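Local coordinates for protein aminoglycoside N(6')acetyltransferase (Legionella pneumophila subsp. pneumophila, PDB 3F5B) that probably acts as a GNAT-family acetyltransferase that transfers an acetyl group to an amino group of aminoglycosides, at residues 18-23 against 55-60; 90-95 against 126-131; 150-155 against 166-171. All blocks are in the same frame, centred on the assembly; numbering follows the deposited sequence.

Interaction 1 (18-23 against 55-60); sequences KQMNKS and EFLNDG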
loop_
_atom_site.group_PDB
_atom_site.type_symbol
_atom_site.label_atom_id
_atom_site.label_comp_id
_atom_site.label_asym_id
_atom_site.label_seq_id
_atom_site.Cartn_x
_atom_site.Cartn_y
_atom_site.Cartn_z
ATOM N N LYS A 18 1.333 -12.197 -0.241
ATOM C CA LYS A 18 2.568 -12.802 0.257
ATOM C C LYS A 18 3.718 -11.851 0.127
ATOM O O LYS A 18 3.740 -11.024 -0.758
ATOM C CB LYS A 18 2.940 -14.145 -0.428
ATOM C CG LYS A 18 2.178 -14.581 -1.669
ATOM C CD LYS A 18 0.911 -15.410 -1.307
ATOM C CE LYS A 18 1.093 -16.995 -1.280
ATOM N NZ LYS A 18 1.185 -17.646 0.123
ATOM N N GLN A 19 4.706 -12.018 0.998
ATOM C CA GLN A 19 5.944 -11.315 0.844
ATOM C C GLN A 19 6.582 -11.774 -0.451
ATOM O O GLN A 19 6.476 -12.934 -0.849
ATOM C CB GLN A 19 6.853 -11.523 2.048
ATOM C CG GLN A 19 6.302 -10.768 3.250
ATOM C CD GLN A 19 6.971 -11.085 4.570
ATOM O OE1 GLN A 19 8.033 -11.699 4.620
ATOM N NE2 GLN A 19 6.311 -10.675 5.680
HETATM N N MSE A 20 7.231 -10.849 -1.133
HETATM C CA MSE A 20 7.927 -11.120 -2.383
HETATM C C MSE A 20 9.041 -12.138 -2.214
HETATM O O MSE A 20 9.713 -12.148 -1.174
HETATM C CB MSE A 20 8.546 -9.817 -2.877
HETATM C CG MSE A 20 7.533 -8.801 -3.337
HETATM SE SE MSE A 20 7.016 -9.238 -5.146
HETATM C CE MSE A 20 8.749 -8.978 -6.035
ATOM N N ASN A 21 9.256 -12.950 -3.244
ATOM C CA ASN A 21 10.461 -13.767 -3.348
ATOM C C ASN A 21 11.145 -13.491 -4.680
ATOM O O ASN A 21 10.570 -12.826 -5.562
ATOM C CB ASN A 21 10.191 -15.266 -3.107
ATOM C CG ASN A 21 9.306 -15.896 -4.164
ATOM O OD1 ASN A 21 9.573 -15.792 -5.353
ATOM N ND2 ASN A 21 8.254 -16.576 -3.726
ATOM N N LYS A 22 12.383 -13.948 -4.825
ATOM C CA LYS A 22 13.189 -13.641 -6.010
ATOM C C LYS A 22 12.534 -14.005 -7.321
ATOM O O LYS A 22 12.835 -13.405 -8.338
ATOM C CB LYS A 22 14.556 -14.337 -5.961
ATOM C CG LYS A 22 15.581 -13.676 -5.072
ATOM C CD LYS A 22 16.796 -14.603 -4.915
ATOM C CE LYS A 22 18.044 -13.839 -4.512
ATOM N NZ LYS A 22 18.362 -12.769 -5.518
ATOM N N SER A 23 11.662 -15.002 -7.315
ATOM C CA SER A 23 11.095 -15.466 -8.566
ATOM C C SER A 23 10.111 -14.460 -9.156
ATOM O O SER A 23 9.743 -14.571 -10.322
ATOM C CB SER A 23 10.442 -16.833 -8.399
ATOM O OG SER A 23 9.321 -16.701 -7.566
ATOM N N GLU A 55 17.263 -4.908 -1.813
ATOM C CA GLU A 55 17.752 -5.199 -0.446
ATOM C C GLU A 55 16.892 -6.279 0.229
ATOM O O GLU A 55 17.396 -7.253 0.805
ATOM C CB GLU A 55 17.760 -3.940 0.420
ATOM C CG GLU A 55 18.782 -2.879 0.011
ATOM C CD GLU A 55 20.215 -3.361 0.181
ATOM O OE1 GLU A 55 20.581 -3.823 1.287
ATOM O OE2 GLU A 55 20.964 -3.282 -0.807
ATOM N N PHE A 56 15.587 -6.094 0.110
ATOM C CA PHE A 56 14.607 -7.047 0.617
ATOM C C PHE A 56 14.800 -8.451 0.063
ATOM O O PHE A 56 14.747 -9.424 0.822
ATOM C CB PHE A 56 13.196 -6.573 0.297
ATOM C CG PHE A 56 12.130 -7.433 0.916
ATOM C CD1 PHE A 56 11.802 -7.285 2.286
ATOM C CD2 PHE A 56 11.479 -8.397 0.165
ATOM C CE1 PHE A 56 10.835 -8.095 2.890
ATOM C CE2 PHE A 56 10.498 -9.218 0.751
ATOM C CZ PHE A 56 10.175 -9.072 2.122
ATOM N N LEU A 57 15.021 -8.548 -1.250
ATOM C CA LEU A 57 15.120 -9.833 -1.933
ATOM C C LEU A 57 16.488 -10.493 -1.752
ATOM O O LEU A 57 16.607 -11.727 -1.817
ATOM C CB LEU A 57 14.767 -9.691 -3.417
ATOM C CG LEU A 57 13.257 -9.480 -3.682
ATOM C CD1 LEU A 57 12.971 -9.296 -5.168
ATOM C CD2 LEU A 57 12.420 -10.638 -3.119
ATOM N N ASN A 58 17.510 -9.691 -1.472
ATOM C CA ASN A 58 18.866 -10.222 -1.442
ATOM C C ASN A 58 19.497 -10.287 -0.047
ATOM O O ASN A 58 20.716 -10.206 0.078
ATOM C CB ASN A 58 19.727 -9.453 -2.447
ATOM C CG ASN A 58 19.290 -9.703 -3.877
ATOM O OD1 ASN A 58 19.667 -10.719 -4.472
ATOM N ND2 ASN A 58 18.472 -8.800 -4.435
ATOM N N ASP A 59 18.668 -10.435 0.996
ATOM C CA ASP A 59 19.151 -10.479 2.392
ATOM C C ASP A 59 20.006 -9.245 2.709
ATOM O O ASP A 59 21.105 -9.354 3.272
ATOM C CB ASP A 59 19.934 -11.797 2.658
ATOM C CG ASP A 59 20.407 -11.937 4.127
ATOM O OD1 ASP A 59 19.695 -11.500 5.072
ATOM O OD2 ASP A 59 21.501 -12.494 4.333
ATOM N N GLY A 60 19.519 -8.076 2.310
ATOM C CA GLY A 60 20.209 -6.828 2.580
ATOM C C GLY A 60 19.694 -6.178 3.847
ATOM O O GLY A 60 19.479 -6.844 4.857
#
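Lys22 stretches across to the side chain of Asn58, while the neighbouring Leu57 and Phe56 lean on the chain at Asn21 and Met20. The contact sits on the surface of the GNAT domain and is plain structural packing: it ties residues 18-23, which run off edge strand 15-19 into a 3-10 segment, to residues 55-60, which carry the C-terminal end of helix 43-57 into a loop. The backbones come nearest at Lys22 and Leu57, whose CA atoms are 5.9 Å apart. Leu57 supplies the middle of the contact through one branch, with Leu57 CD2 resting 3.5 Å from Asn21 C. The same methyl also touches Met20 CB, at 4.0 Å. With CG anti to the backbone N (chi1 -174°), the Phe56 ring reaches residues 19 and 20, which it meets with its edge. Ring atom CE2 lies 3.6 Å from Met20 O, and CZ reaches Gln19 CB. Beyond the two segments, the Phe56 ring meets that of His66, and Met20, a selenomethionine, packs on Ile68 and Val28. At the outer end Lys22 is extended until CE, where a bend at the last torsion (chi4 -58°) brings NZ to 2.6 Å from Asn58 OD1. The two side chains cross at about a right angle, and the ammonium stands above the carbonyl plane of the amide, 40° out of it, so the bond misses the lone-pair directions. On the way, Lys22 CE passes 3.7 Å from Leu57 O. Asn58 ND2 is bonded in turn to His54 O, which would help hold the amide's rotation with OD1 toward the lysine. The contact thus combines apolar packing with a charge-assisted hydrogen bond, and the positive charge, close to Leu57 O at the helix end, probably gains favourable electrostatics there.

Interaction 2 (90-95 against 126-131); sequences YPDGAV and DTKIVL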
loop_
_atom_site.group_PDB
_atom_site.type_symbol
_atom_site.label_atom_id
_atom_site.label_comp_id
_atom_site.label_asym_id
_atom_site.label_seq_id
_atom_site.Cartn_x
_atom_site.Cartn_y
_atom_site.Cartn_z
ATOM N N TYR A 90 1.246 8.437 17.613
ATOM C CA TYR A 90 0.974 7.031 17.398
ATOM C C TYR A 90 1.508 6.227 18.554
ATOM O O TYR A 90 2.609 5.691 18.481
ATOM C CB TYR A 90 1.556 6.567 16.062
ATOM C CG TYR A 90 1.042 7.394 14.921
ATOM C CD1 TYR A 90 -0.323 7.442 14.639
ATOM C CD2 TYR A 90 1.910 8.148 14.137
ATOM C CE1 TYR A 90 -0.808 8.211 13.610
ATOM C CE2 TYR A 90 1.437 8.925 13.096
ATOM C CZ TYR A 90 0.076 8.956 12.845
ATOM O OH TYR A 90 -0.409 9.722 11.814
ATOM N N PRO A 91 0.720 6.147 19.641
ATOM C CA PRO A 91 1.176 5.497 20.863
ATOM C C PRO A 91 1.129 3.980 20.740
ATOM O O PRO A 91 1.803 3.273 21.479
ATOM C CB PRO A 91 0.183 5.991 21.917
ATOM C CG PRO A 91 -1.040 6.388 21.162
ATOM C CD PRO A 91 -0.701 6.531 19.711
ATOM N N ASP A 92 0.330 3.493 19.803
ATOM C CA ASP A 92 0.266 2.075 19.516
ATOM C C ASP A 92 1.036 1.813 18.225
ATOM O O ASP A 92 1.077 0.686 17.726
ATOM C CB ASP A 92 -1.193 1.629 19.405
ATOM C CG ASP A 92 -2.039 2.121 20.571
ATOM O OD1 ASP A 92 -2.392 1.289 21.428
ATOM O OD2 ASP A 92 -2.326 3.338 20.641
ATOM N N GLY A 93 1.667 2.866 17.711
ATOM C CA GLY A 93 2.422 2.787 16.470
ATOM C C GLY A 93 1.531 2.942 15.242
ATOM O O GLY A 93 0.390 3.431 15.326
ATOM N N ALA A 94 2.051 2.526 14.096
ATOM C CA ALA A 94 1.313 2.638 12.843
ATOM C C ALA A 94 2.059 1.934 11.710
ATOM O O ALA A 94 3.287 1.791 11.756
ATOM C CB ALA A 94 1.083 4.100 12.500
ATOM N N VAL A 95 1.319 1.490 10.698
ATOM C CA VAL A 95 1.936 0.949 9.477
ATOM C C VAL A 95 1.694 1.920 8.323
ATOM O O VAL A 95 0.585 2.429 8.152
ATOM C CB VAL A 95 1.429 -0.488 9.126
ATOM C CG1 VAL A 95 -0.056 -0.505 8.839
ATOM C CG2 VAL A 95 2.182 -1.062 7.936
ATOM N N ASP A 126 -3.963 -6.951 13.668
ATOM C CA ASP A 126 -3.444 -6.624 15.002
ATOM C C ASP A 126 -2.911 -5.178 15.098
ATOM O O ASP A 126 -2.530 -4.703 16.168
ATOM C CB ASP A 126 -2.256 -7.556 15.214
ATOM C CG ASP A 126 -1.452 -7.749 13.911
ATOM O OD1 ASP A 126 -1.235 -6.752 13.162
ATOM O OD2 ASP A 126 -1.066 -8.893 13.616
ATOM N N THR A 127 -2.845 -4.495 13.967
ATOM C CA THR A 127 -2.337 -3.134 13.913
ATOM C C THR A 127 -3.473 -2.133 14.187
ATOM O O THR A 127 -4.637 -2.414 13.893
ATOM C CB THR A 127 -1.669 -2.930 12.534
ATOM O OG1 THR A 127 -0.538 -3.799 12.451
ATOM C CG2 THR A 127 -1.228 -1.495 12.309
ATOM N N LYS A 128 -3.152 -0.983 14.767
ATOM C CA LYS A 128 -4.189 0.010 15.090
ATOM C C LYS A 128 -4.506 0.966 13.946
ATOM O O LYS A 128 -5.651 1.297 13.700
ATOM C CB LYS A 128 -3.795 0.815 16.335
ATOM C CG LYS A 128 -4.374 0.287 17.636
ATOM C CD LYS A 128 -3.954 -1.157 17.916
ATOM C CE LYS A 128 -5.130 -1.972 18.447
ATOM N NZ LYS A 128 -6.137 -2.212 17.357
ATOM N N ILE A 129 -3.472 1.400 13.242
ATOM C CA ILE A 129 -3.550 2.559 12.346
ATOM C C ILE A 129 -2.767 2.243 11.088
ATOM O O ILE A 129 -1.658 1.719 11.186
ATOM C CB ILE A 129 -2.909 3.814 13.052
ATOM C CG1 ILE A 129 -3.612 4.105 14.387
ATOM C CG2 ILE A 129 -2.870 5.060 12.120
ATOM C CD1 ILE A 129 -5.061 4.536 14.225
ATOM N N VAL A 130 -3.368 2.513 9.921
ATOM C CA VAL A 130 -2.665 2.469 8.636
ATOM C C VAL A 130 -2.564 3.889 8.087
ATOM O O VAL A 130 -3.526 4.653 8.142
ATOM C CB VAL A 130 -3.373 1.562 7.551
ATOM C CG1 VAL A 130 -2.579 1.581 6.218
ATOM C CG2 VAL A 130 -3.527 0.135 8.064
ATOM N N LEU A 131 -1.396 4.229 7.554
ATOM C CA LEU A 131 -1.190 5.525 6.922
ATOM C C LEU A 131 -0.890 5.321 5.457
ATOM O O LEU A 131 -0.150 4.404 5.092
ATOM C CB LEU A 131 -0.033 6.275 7.580
ATOM C CG LEU A 131 -0.160 6.520 9.085
ATOM C CD1 LEU A 131 1.178 7.003 9.639
ATOM C CD2 LEU A 131 -1.283 7.514 9.388
#
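Both the N and the O of Val95 are bonded to the strand that begins at Ile129. Its N donates to Ile129 O (3.0 Å) in an almost straight bond, 171° at the hydrogen, and its O accepts from Leu131 N at 2.7 Å. This is parallel pairing, with Val95 opposite Val130, and it joins the two strands of a beta-alpha-beta unit whose crossover is helix 109-123. Val95 O is also approached by Val130 CA, at 3.3 Å, in a CA-H...O contact. Other backbone groups are satisfied outward: Ala94 pairs with Ile84, Val130 with Leu170. Val95 and Val130 lie side by side, CG1 of the first 3.6 Å from CG2 of the second. On the other face of the sheet, Ala94 CB meets Ile129 CB (4.0 Å), and the Tyr90 ring packs obliquely against the Ile129 CG2 and Leu131 CD1 methyls. Tyr90 OH lies against Leu131 CD2 but finds its polar partner in Lys167 NZ. Thr127 OG1 donates to Asp126 OD1 (3.1 Å) within its own segment. Main-chain bonds therefore set the register, while the side chains contribute mainly apolar packing, with the buried tyrosine hydroxyl satisfied from the neighbouring strand.

Interaction 3 (150-155 against 166-171); sequences FEIIGE and YKMKLC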
loop_
_atom_site.group_PDB
_atom_site.type_symbol
_atom_site.label_atom_id
_atom_site.label_comp_id
_atom_site.label_asym_id
_atom_site.label_seq_id
_atom_site.Cartn_x
_atom_site.Cartn_y
_atom_site.Cartn_z
ATOM N N PHE A 150 -10.049 5.829 4.483
ATOM C CA PHE A 150 -8.940 6.710 4.898
ATOM C C PHE A 150 -9.408 8.163 5.005
ATOM O O PHE A 150 -10.173 8.641 4.167
ATOM C CB PHE A 150 -7.764 6.653 3.916
ATOM C CG PHE A 150 -6.899 5.415 4.047
ATOM C CD1 PHE A 150 -5.770 5.421 4.863
ATOM C CD2 PHE A 150 -7.199 4.263 3.312
ATOM C CE1 PHE A 150 -4.953 4.312 4.988
ATOM C CE2 PHE A 150 -6.394 3.114 3.413
ATOM C CZ PHE A 150 -5.256 3.134 4.256
ATOM N N GLU A 151 -8.925 8.873 6.016
ATOM C CA GLU A 151 -9.264 10.282 6.180
ATOM C C GLU A 151 -8.014 11.162 6.084
ATOM O O GLU A 151 -6.971 10.798 6.607
ATOM C CB GLU A 151 -9.966 10.498 7.529
ATOM C CG GLU A 151 -11.415 10.002 7.526
ATOM C CD GLU A 151 -12.162 10.321 8.816
ATOM O OE1 GLU A 151 -11.537 10.307 9.913
ATOM O OE2 GLU A 151 -13.384 10.578 8.732
ATOM N N ILE A 152 -8.121 12.297 5.396
ATOM C CA ILE A 152 -7.003 13.252 5.266
ATOM C C ILE A 152 -6.714 13.854 6.622
ATOM O O ILE A 152 -7.602 14.427 7.266
ATOM C CB ILE A 152 -7.302 14.347 4.226
ATOM C CG1 ILE A 152 -7.469 13.733 2.827
ATOM C CG2 ILE A 152 -6.199 15.427 4.206
ATOM C CD1 ILE A 152 -8.181 14.693 1.806
ATOM N N ILE A 153 -5.496 13.680 7.108
ATOM C CA ILE A 153 -5.188 14.279 8.404
ATOM C C ILE A 153 -4.169 15.416 8.304
ATOM O O ILE A 153 -3.882 16.088 9.297
ATOM C CB ILE A 153 -4.741 13.236 9.460
ATOM C CG1 ILE A 153 -3.543 12.433 8.972
ATOM C CG2 ILE A 153 -5.923 12.295 9.839
ATOM C CD1 ILE A 153 -2.688 11.829 10.094
ATOM N N GLY A 154 -3.636 15.641 7.113
ATOM C CA GLY A 154 -2.695 16.741 6.931
ATOM C C GLY A 154 -2.153 16.770 5.531
ATOM O O GLY A 154 -2.484 15.902 4.705
ATOM N N GLU A 155 -1.370 17.804 5.237
ATOM C CA GLU A 155 -0.658 17.866 3.955
ATOM C C GLU A 155 0.825 18.019 4.215
ATOM O O GLU A 155 1.227 18.485 5.271
ATOM C CB GLU A 155 -1.106 19.071 3.127
ATOM C CG GLU A 155 -2.554 19.056 2.701
ATOM C CD GLU A 155 -2.951 20.288 1.892
ATOM O OE1 GLU A 155 -2.071 21.022 1.370
ATOM O OE2 GLU A 155 -4.174 20.498 1.770
ATOM N N TYR A 166 -1.073 14.374 0.600
ATOM C CA TYR A 166 -1.908 14.248 1.784
ATOM C C TYR A 166 -1.299 13.189 2.700
ATOM O O TYR A 166 -0.728 12.232 2.226
ATOM C CB TYR A 166 -3.301 13.747 1.406
ATOM C CG TYR A 166 -4.226 14.786 0.784
ATOM C CD1 TYR A 166 -4.407 16.030 1.384
ATOM C CD2 TYR A 166 -4.948 14.493 -0.380
ATOM C CE1 TYR A 166 -5.285 16.992 0.831
ATOM C CE2 TYR A 166 -5.844 15.441 -0.963
ATOM C CZ TYR A 166 -5.997 16.675 -0.342
ATOM O OH TYR A 166 -6.834 17.593 -0.878
ATOM N N LYS A 167 -1.459 13.365 4.004
ATOM C CA LYS A 167 -1.258 12.291 4.943
ATOM C C LYS A 167 -2.667 11.791 5.252
ATOM O O LYS A 167 -3.540 12.595 5.609
ATOM C CB LYS A 167 -0.585 12.832 6.196
ATOM C CG LYS A 167 0.474 11.906 6.758
ATOM C CD LYS A 167 0.967 12.338 8.140
ATOM C CE LYS A 167 1.710 11.193 8.806
ATOM N NZ LYS A 167 1.342 11.123 10.269
HETATM N N MSE A 168 -2.907 10.487 5.079
HETATM C CA MSE A 168 -4.250 9.920 5.273
HETATM C C MSE A 168 -4.159 8.770 6.251
HETATM O O MSE A 168 -3.150 8.076 6.282
HETATM C CB MSE A 168 -4.838 9.443 3.942
HETATM C CG MSE A 168 -4.882 10.552 2.885
HETATM SE SE MSE A 168 -5.671 10.077 1.193
HETATM C CE MSE A 168 -7.479 9.902 1.778
ATOM N N LYS A 169 -5.210 8.566 7.038
ATOM C CA LYS A 169 -5.158 7.627 8.144
ATOM C C LYS A 169 -6.427 6.775 8.162
ATOM O O LYS A 169 -7.542 7.285 7.889
ATOM C CB LYS A 169 -4.983 8.404 9.465
ATOM C CG LYS A 169 -5.092 7.577 10.744
ATOM C CD LYS A 169 -5.161 8.456 12.015
ATOM C CE LYS A 169 -6.583 8.903 12.314
ATOM N NZ LYS A 169 -6.747 9.909 13.459
ATOM N N LEU A 170 -6.245 5.483 8.449
ATOM C CA LEU A 170 -7.364 4.548 8.602
ATOM C C LEU A 170 -7.294 3.838 9.948
ATOM O O LEU A 170 -6.236 3.348 10.330
ATOM C CB LEU A 170 -7.369 3.526 7.459
ATOM C CG LEU A 170 -8.401 2.391 7.476
ATOM C CD1 LEU A 170 -9.813 2.934 7.519
ATOM C CD2 LEU A 170 -8.209 1.522 6.252
ATOM N N CYS A 171 -8.428 3.784 10.643
ATOM C CA CYS A 171 -8.520 3.061 11.906
ATOM C C CYS A 171 -8.937 1.606 11.677
ATOM O O CYS A 171 -10.068 1.333 11.273
ATOM C CB CYS A 171 -9.484 3.767 12.857
ATOM S SG CYS A 171 -9.883 2.808 14.310
#
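Ile153 and Gly154 both face Lys167 on the adjacent strand, a classic beta bulge that shifts the register of these antiparallel strands by one residue. The strands, 151-158 and 164-171, are close in sequence, with only the short strand 161-162 between them, and they end the mixed sheet with 164-171 lying between 129-132 and 151-158, the arrangement expected of a GNAT fold. Lys167 O serves both bulge residues unequally, taking a firm bond from Ile153 N (2.7 Å) and a weak one from Gly154 N (3.4 Å). Regular pairing resumes beyond it: Lys167 N donates to Gly154 O, though from 46° outside that carbonyl's plane. Before the bulge, Glu151 and Lys169 exchange two bonds as a hydrogen-bonded pair. Ile153 turns CG1 into the position between its backbone N and carbonyl carbon (chi1 56°), which lays that carbon 3.4 Å from Lys167 O, while CG2 abuts Lys169 CB. On the other face Ile152 crosses the Tyr166 ring obliquely, CG2 at 3.4 Å from CD1 of the ring. Glu155 runs alongside the same ring, its CG 3.8 Å from Tyr166 CD1, with the carboxylate steeply inclined to the ring plane. Selenomethionine Met168 folds CE back against Phe150 CB, and both side chains pack on Tyr145 of helix 139-148. Two CH-pi contacts add to the packing. Leu170 CB sits over a face of the Phe150 ring, displaced toward its rim, whereas Ile152 CD1 lies almost directly above the middle of the Tyr166 ring, 3.6 Å from its centroid.

All three interactions reach the same seven-stranded sheet. Interaction 1 lies at one margin, its centre about 29 Å from that of interaction 3 at the other margin, and their nearest atoms are about 17 Å apart. Interactions 2 and 3 touch, because strands 129-132 and 164-171 are neighbours: Val130 O and Leu170 N are 2.9 Å apart and Tyr90 OH is 2.7 Å from Lys167 NZ, both probable hydrogen bonds. Both lie near the bound cyclohexane, whose pocket includes Ile132 and Tyr145. The Met168 side chain is about 8 Å from the ligand and that of Val130 about 10 Å; neither is among the residues of the pocket.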